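Long-range contact in spore germination protein GerM (Bacillus subtilis subsp. subtilis str. 168, PDB 6GZB), which is of unknown biochemical function but affects both sporulation and germination, and carries tandem GerMN domains: residues Y131-W145 against M168-R181. Sequence-based numbering, arbitrary orientation.
Sequences YKKEDEQKIVQSVTW and MPVGGTPISDDLSR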
loop_
_atom_site.group_PDB
_atom_site.type_symbol
_atom_site.label_atom_id
_atom_site.label_comp_id
_atom_site.label_asym_id
_atom_site.label_seq_id
_atom_site.Cartn_x
_atom_site.Cartn_y
_atom_site.Cartn_z
ATOM N N TYR A 131 -12.151 -0.620 -19.827
ATOM C CA TYR A 131 -10.746 -0.813 -19.501
ATOM C C TYR A 131 -10.201 -2.036 -20.233
ATOM O O TYR A 131 -10.964 -2.877 -20.692
ATOM C CB TYR A 131 -10.580 -0.976 -17.988
ATOM C CG TYR A 131 -11.327 -2.158 -17.402
ATOM C CD1 TYR A 131 -10.767 -3.421 -17.401
ATOM C CD2 TYR A 131 -12.579 -1.999 -16.833
ATOM C CE1 TYR A 131 -11.428 -4.496 -16.839
ATOM C CE2 TYR A 131 -13.250 -3.067 -16.271
ATOM C CZ TYR A 131 -12.685 -4.324 -16.314
ATOM O OH TYR A 131 -13.343 -5.412 -15.774
ATOM N N LYS A 132 -8.879 -2.143 -20.312
ATOM C CA LYS A 132 -8.238 -3.337 -20.858
ATOM C C LYS A 132 -8.201 -4.468 -19.837
ATOM O O LYS A 132 -7.986 -4.240 -18.648
ATOM C CB LYS A 132 -6.812 -3.011 -21.299
ATOM C CG LYS A 132 -6.741 -2.071 -22.489
ATOM C CD LYS A 132 -5.301 -1.822 -22.914
ATOM C CE LYS A 132 -5.229 -0.965 -24.171
ATOM N NZ LYS A 132 -4.170 0.082 -24.092
ATOM N N LYS A 133 -8.361 -5.695 -20.313
ATOM C CA LYS A 133 -8.441 -6.867 -19.444
ATOM C C LYS A 133 -7.245 -6.950 -18.504
ATOM O O LYS A 133 -7.373 -7.317 -17.334
ATOM C CB LYS A 133 -8.513 -8.131 -20.297
ATOM C CG LYS A 133 -8.864 -9.390 -19.524
ATOM C CD LYS A 133 -9.284 -10.510 -20.467
ATOM C CE LYS A 133 -8.176 -11.530 -20.661
ATOM N NZ LYS A 133 -8.156 -12.522 -19.549
ATOM N N GLU A 134 -6.087 -6.562 -19.016
ATOM C CA GLU A 134 -4.832 -6.645 -18.281
ATOM C C GLU A 134 -4.841 -5.783 -17.009
ATOM O O GLU A 134 -4.044 -6.004 -16.105
ATOM C CB GLU A 134 -3.685 -6.195 -19.193
ATOM C CG GLU A 134 -3.407 -7.140 -20.358
ATOM C CD GLU A 134 -4.491 -7.124 -21.431
ATOM O OE1 GLU A 134 -4.965 -6.026 -21.804
ATOM O OE2 GLU A 134 -4.871 -8.218 -21.904
ATOM N N ASP A 135 -5.704 -4.774 -16.970
ATOM C CA ASP A 135 -5.752 -3.845 -15.844
ATOM C C ASP A 135 -6.827 -4.203 -14.805
ATOM O O ASP A 135 -7.007 -3.487 -13.824
ATOM C CB ASP A 135 -5.991 -2.424 -16.350
ATOM C CG ASP A 135 -4.775 -1.844 -17.067
ATOM O OD1 ASP A 135 -3.643 -2.294 -16.792
ATOM O OD2 ASP A 135 -4.962 -0.954 -17.920
ATOM N N GLU A 136 -7.526 -5.311 -15.017
ATOM C CA GLU A 136 -8.733 -5.611 -14.245
ATOM C C GLU A 136 -8.490 -5.637 -12.731
ATOM O O GLU A 136 -9.192 -4.973 -11.970
ATOM C CB GLU A 136 -9.315 -6.942 -14.691
ATOM C CG GLU A 136 -10.685 -7.226 -14.122
ATOM C CD GLU A 136 -11.472 -8.188 -14.984
ATOM O OE1 GLU A 136 -11.314 -9.415 -14.810
ATOM O OE2 GLU A 136 -12.242 -7.704 -15.836
ATOM N N GLN A 137 -7.480 -6.390 -12.304
ATOM C CA GLN A 137 -7.154 -6.487 -10.885
ATOM C C GLN A 137 -6.615 -5.168 -10.350
ATOM O O GLN A 137 -6.865 -4.816 -9.210
ATOM C CB GLN A 137 -6.124 -7.593 -10.635
ATOM C CG GLN A 137 -6.697 -8.994 -10.624
ATOM C CD GLN A 137 -6.040 -9.866 -9.580
ATOM O OE1 GLN A 137 -6.488 -9.929 -8.431
ATOM N NE2 GLN A 137 -4.943 -10.505 -9.957
ATOM N N LYS A 138 -5.874 -4.439 -11.178
ATOM C CA LYS A 138 -5.348 -3.138 -10.778
ATOM C C LYS A 138 -6.469 -2.197 -10.389
ATOM O O LYS A 138 -6.387 -1.503 -9.378
ATOM C CB LYS A 138 -4.539 -2.513 -11.921
ATOM C CG LYS A 138 -3.331 -3.324 -12.351
ATOM C CD LYS A 138 -2.567 -2.624 -13.469
ATOM C CE LYS A 138 -1.755 -3.614 -14.285
ATOM N NZ LYS A 138 -0.778 -4.373 -13.464
ATOM N N ILE A 139 -7.515 -2.166 -11.212
ATOM C CA ILE A 139 -8.647 -1.286 -10.966
ATOM C C ILE A 139 -9.337 -1.605 -9.634
ATOM O O ILE A 139 -9.625 -0.705 -8.846
ATOM C CB ILE A 139 -9.646 -1.356 -12.135
ATOM C CG1 ILE A 139 -9.065 -0.620 -13.342
ATOM C CG2 ILE A 139 -10.993 -0.762 -11.751
ATOM C CD1 ILE A 139 -9.684 -1.033 -14.658
ATOM N N VAL A 140 -9.578 -2.882 -9.369
ATOM C CA VAL A 140 -10.215 -3.285 -8.110
ATOM C C VAL A 140 -9.367 -2.867 -6.909
ATOM O O VAL A 140 -9.876 -2.338 -5.927
ATOM C CB VAL A 140 -10.438 -4.811 -8.040
ATOM C CG1 VAL A 140 -11.089 -5.190 -6.713
ATOM C CG2 VAL A 140 -11.306 -5.280 -9.197
ATOM N N GLN A 141 -8.065 -3.107 -6.996
ATOM C CA GLN A 141 -7.157 -2.784 -5.902
ATOM C C GLN A 141 -7.030 -1.280 -5.702
ATOM O O GLN A 141 -7.017 -0.807 -4.561
ATOM C CB GLN A 141 -5.785 -3.402 -6.153
ATOM C CG GLN A 141 -5.776 -4.915 -6.030
ATOM C CD GLN A 141 -4.559 -5.561 -6.651
ATOM O OE1 GLN A 141 -3.660 -4.876 -7.151
ATOM N NE2 GLN A 141 -4.518 -6.893 -6.616
ATOM N N SER A 142 -6.958 -0.537 -6.807
ATOM C CA SER A 142 -6.876 0.922 -6.753
ATOM C C SER A 142 -8.075 1.536 -6.032
ATOM O O SER A 142 -7.932 2.338 -5.110
ATOM C CB SER A 142 -6.782 1.499 -8.164
ATOM O OG SER A 142 -6.857 2.916 -8.144
ATOM N N VAL A 143 -9.266 1.156 -6.462
ATOM C CA VAL A 143 -10.486 1.649 -5.856
ATOM C C VAL A 143 -10.546 1.262 -4.379
ATOM O O VAL A 143 -10.838 2.088 -3.521
ATOM C CB VAL A 143 -11.724 1.100 -6.596
ATOM C CG1 VAL A 143 -12.987 1.393 -5.814
ATOM C CG2 VAL A 143 -11.811 1.695 -7.988
ATOM N N THR A 144 -10.193 0.019 -4.087
ATOM C CA THR A 144 -10.261 -0.486 -2.726
ATOM C C THR A 144 -9.311 0.274 -1.811
ATOM O O THR A 144 -9.684 0.678 -0.712
ATOM C CB THR A 144 -9.949 -1.992 -2.662
ATOM O OG1 THR A 144 -10.912 -2.712 -3.446
ATOM C CG2 THR A 144 -10.019 -2.487 -1.225
ATOM N N TRP A 145 -8.075 0.458 -2.258
ATOM C CA TRP A 145 -7.068 1.066 -1.406
ATOM C C TRP A 145 -7.280 2.570 -1.308
ATOM O O TRP A 145 -7.041 3.170 -0.252
ATOM C CB TRP A 145 -5.656 0.744 -1.894
ATOM C CG TRP A 145 -5.197 -0.618 -1.493
ATOM C CD1 TRP A 145 -5.736 -1.804 -1.886
ATOM C CD2 TRP A 145 -4.129 -0.938 -0.604
ATOM N NE1 TRP A 145 -5.096 -2.840 -1.270
ATOM C CE2 TRP A 145 -4.091 -2.345 -0.488
ATOM C CE3 TRP A 145 -3.195 -0.179 0.106
ATOM C CZ2 TRP A 145 -3.171 -3.009 0.326
ATOM C CZ3 TRP A 145 -2.272 -0.843 0.917
ATOM C CH2 TRP A 145 -2.276 -2.238 1.026
ATOM N N MET A 168 -15.748 -8.714 -12.032
ATOM C CA MET A 168 -15.447 -7.596 -12.913
ATOM C C MET A 168 -15.919 -7.935 -14.327
ATOM O O MET A 168 -15.861 -9.082 -14.740
ATOM C CB MET A 168 -13.948 -7.285 -12.896
ATOM C CG MET A 168 -13.467 -6.610 -11.622
ATOM S SD MET A 168 -14.091 -4.925 -11.435
ATOM C CE MET A 168 -12.996 -4.027 -12.528
ATOM N N PRO A 169 -16.427 -6.935 -15.054
ATOM C CA PRO A 169 -17.196 -7.175 -16.275
ATOM C C PRO A 169 -16.369 -7.720 -17.438
ATOM O O PRO A 169 -16.854 -8.551 -18.191
ATOM C CB PRO A 169 -17.756 -5.789 -16.624
ATOM C CG PRO A 169 -16.894 -4.823 -15.889
ATOM C CD PRO A 169 -16.494 -5.531 -14.629
ATOM N N VAL A 170 -15.144 -7.237 -17.609
ATOM C CA VAL A 170 -14.405 -7.510 -18.835
ATOM C C VAL A 170 -13.800 -8.913 -18.829
ATOM O O VAL A 170 -13.904 -9.639 -19.811
ATOM C CB VAL A 170 -13.294 -6.470 -19.070
ATOM C CG1 VAL A 170 -12.386 -6.897 -20.213
ATOM C CG2 VAL A 170 -13.905 -5.109 -19.343
ATOM N N GLY A 171 -13.188 -9.299 -17.716
ATOM C CA GLY A 171 -12.460 -10.561 -17.642
ATOM C C GLY A 171 -12.977 -11.513 -16.578
ATOM O O GLY A 171 -12.466 -12.614 -16.430
ATOM N N GLY A 172 -13.947 -11.076 -15.789
ATOM C CA GLY A 172 -14.635 -11.985 -14.869
ATOM C C GLY A 172 -13.918 -12.225 -13.545
ATOM O O GLY A 172 -14.271 -13.138 -12.810
ATOM N N THR A 173 -12.932 -11.395 -13.218
ATOM C CA THR A 173 -12.256 -11.500 -11.931
ATOM C C THR A 173 -13.266 -11.399 -10.795
ATOM O O THR A 173 -13.997 -10.421 -10.703
ATOM C CB THR A 173 -11.206 -10.386 -11.748
ATOM O OG1 THR A 173 -10.259 -10.452 -12.818
ATOM C CG2 THR A 173 -10.482 -10.536 -10.406
ATOM N N PRO A 174 -13.308 -12.417 -9.927
ATOM C CA PRO A 174 -14.260 -12.416 -8.823
ATOM C C PRO A 174 -13.992 -11.302 -7.831
ATOM O O PRO A 174 -12.844 -10.995 -7.546
ATOM C CB PRO A 174 -14.036 -13.778 -8.160
ATOM C CG PRO A 174 -13.477 -14.637 -9.241
ATOM C CD PRO A 174 -12.635 -13.719 -10.073
ATOM N N ILE A 175 -15.060 -10.711 -7.313
ATOM C CA ILE A 175 -14.982 -9.789 -6.194
ATOM C C ILE A 175 -15.809 -10.342 -5.034
ATOM O O ILE A 175 -16.980 -10.647 -5.200
ATOM C CB ILE A 175 -15.587 -8.430 -6.558
ATOM C CG1 ILE A 175 -14.964 -7.871 -7.836
ATOM C CG2 ILE A 175 -15.429 -7.463 -5.397
ATOM C CD1 ILE A 175 -15.845 -6.844 -8.516
ATOM N N SER A 176 -15.193 -10.461 -3.866
ATOM C CA SER A 176 -15.876 -10.973 -2.683
ATOM C C SER A 176 -16.767 -9.909 -2.029
ATOM O O SER A 176 -16.613 -8.703 -2.279
ATOM C CB SER A 176 -14.847 -11.500 -1.683
ATOM O OG SER A 176 -13.870 -10.514 -1.373
ATOM N N ASP A 177 -17.761 -10.369 -1.273
ATOM C CA ASP A 177 -18.704 -9.465 -0.610
ATOM C C ASP A 177 -17.951 -8.538 0.335
ATOM O O ASP A 177 -18.278 -7.361 0.459
ATOM C CB ASP A 177 -19.748 -10.265 0.175
ATOM C CG ASP A 177 -20.789 -10.910 -0.726
ATOM O OD1 ASP A 177 -20.462 -11.185 -1.897
ATOM O OD2 ASP A 177 -21.922 -11.176 -0.260
ATOM N N ASP A 178 -16.982 -9.112 1.037
ATOM C CA ASP A 178 -16.086 -8.368 1.887
ATOM C C ASP A 178 -14.815 -8.036 1.101
ATOM O O ASP A 178 -13.999 -8.918 0.834
ATOM C CB ASP A 178 -15.739 -9.205 3.123
ATOM C CG ASP A 178 -14.882 -8.436 4.125
ATOM O OD1 ASP A 178 -13.817 -7.906 3.732
ATOM O OD2 ASP A 178 -15.299 -8.324 5.294
ATOM N N LEU A 179 -14.672 -6.775 0.706
ATOM C CA LEU A 179 -13.540 -6.339 -0.126
ATOM C C LEU A 179 -12.742 -5.282 0.627
ATOM O O LEU A 179 -13.274 -4.219 0.954
ATOM C CB LEU A 179 -14.054 -5.737 -1.428
ATOM C CG LEU A 179 -13.252 -5.912 -2.718
ATOM C CD1 LEU A 179 -13.664 -4.857 -3.728
ATOM C CD2 LEU A 179 -11.765 -5.873 -2.480
ATOM N N SER A 180 -11.470 -5.571 0.897
ATOM C CA SER A 180 -10.642 -4.689 1.715
ATOM C C SER A 180 -9.164 -4.801 1.351
ATOM O O SER A 180 -8.792 -5.536 0.425
ATOM C CB SER A 180 -10.831 -5.031 3.196
ATOM O OG SER A 180 -10.084 -6.182 3.540
ATOM N N ARG A 181 -8.322 -4.086 2.094
ATOM C CA ARG A 181 -6.876 -4.126 1.878
ATOM C C ARG A 181 -6.316 -5.511 2.128
ATOM O O ARG A 181 -5.245 -5.845 1.634
ATOM C CB ARG A 181 -6.156 -3.099 2.754
ATOM C CG ARG A 181 -6.442 -1.667 2.345
ATOM C CD ARG A 181 -5.482 -0.644 2.955
ATOM N NE ARG A 181 -5.752 0.686 2.410
ATOM C CZ ARG A 181 -4.945 1.737 2.508
ATOM N NH1 ARG A 181 -3.787 1.647 3.142
ATOM N NH2 ARG A 181 -5.303 2.886 1.959
HETATM O O HOH W 1 -7.254 -5.219 -1.805
#
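Glu136, in the first turn of helix 136-147 of the first tandem GerMN domain, grips Gly171 and Thr173, in the turn Met168-Thr173, with both carboxylate oxygens. Glu136 OE2 accepts Gly171 N on its syn lone pair at 2.6 Å and Tyr131 OH on its anti side at 2.5 Å. Glu136 OE1 takes Thr173 N from above the carboxylate plane (3.0 Å) and also the hydroxyl Thr173 OG1. With CG anti to the backbone N (chi1 -170°) and the chain extended, the acid reaches these donors from the helix; the four bonds fix its rotation and satisfy buried oxygens that probably carry a negative charge. Glycine suits position 171, because a side chain there would run into Glu136 OE1. Replacing the acid by an alanine is likely to leave Gly171 N, Thr173 N and the Thr173 hydroxyl without their acceptor and free the Tyr131 hydroxyl to turn. Tyr131 OH also accepts Val170 N in a nearly straight bond (163°), and Val170 CG2 lies over one face of the same ring, a CH-pi contact 3.6 Å from its centroid. Flexible, unbranched Met168, bent at chi2 and chi3, brings CE against Tyr131 CZ and CG against Val140 CG2 (3.5 Å). One turn further, Thr144 turns OG1 back to Val140 O, satisfying the buried hydroxyl even as Leu179 CD2 packs against it. Val143 and Ile175 both touch Leu158 of strand 155-160, so the loop lies along the seam between helix and sheet. At the far end Arg181 lays its extended chain over the Trp145 indole, CD above the six-membered ring; the guanidinium follows, one face against Trp145 CE3, and Arg181 NH2 donates to Trp145 O at 2.8 Å. A water accepts from Trp145 NE1 and donates to Ser180 O, 2.7 Å away.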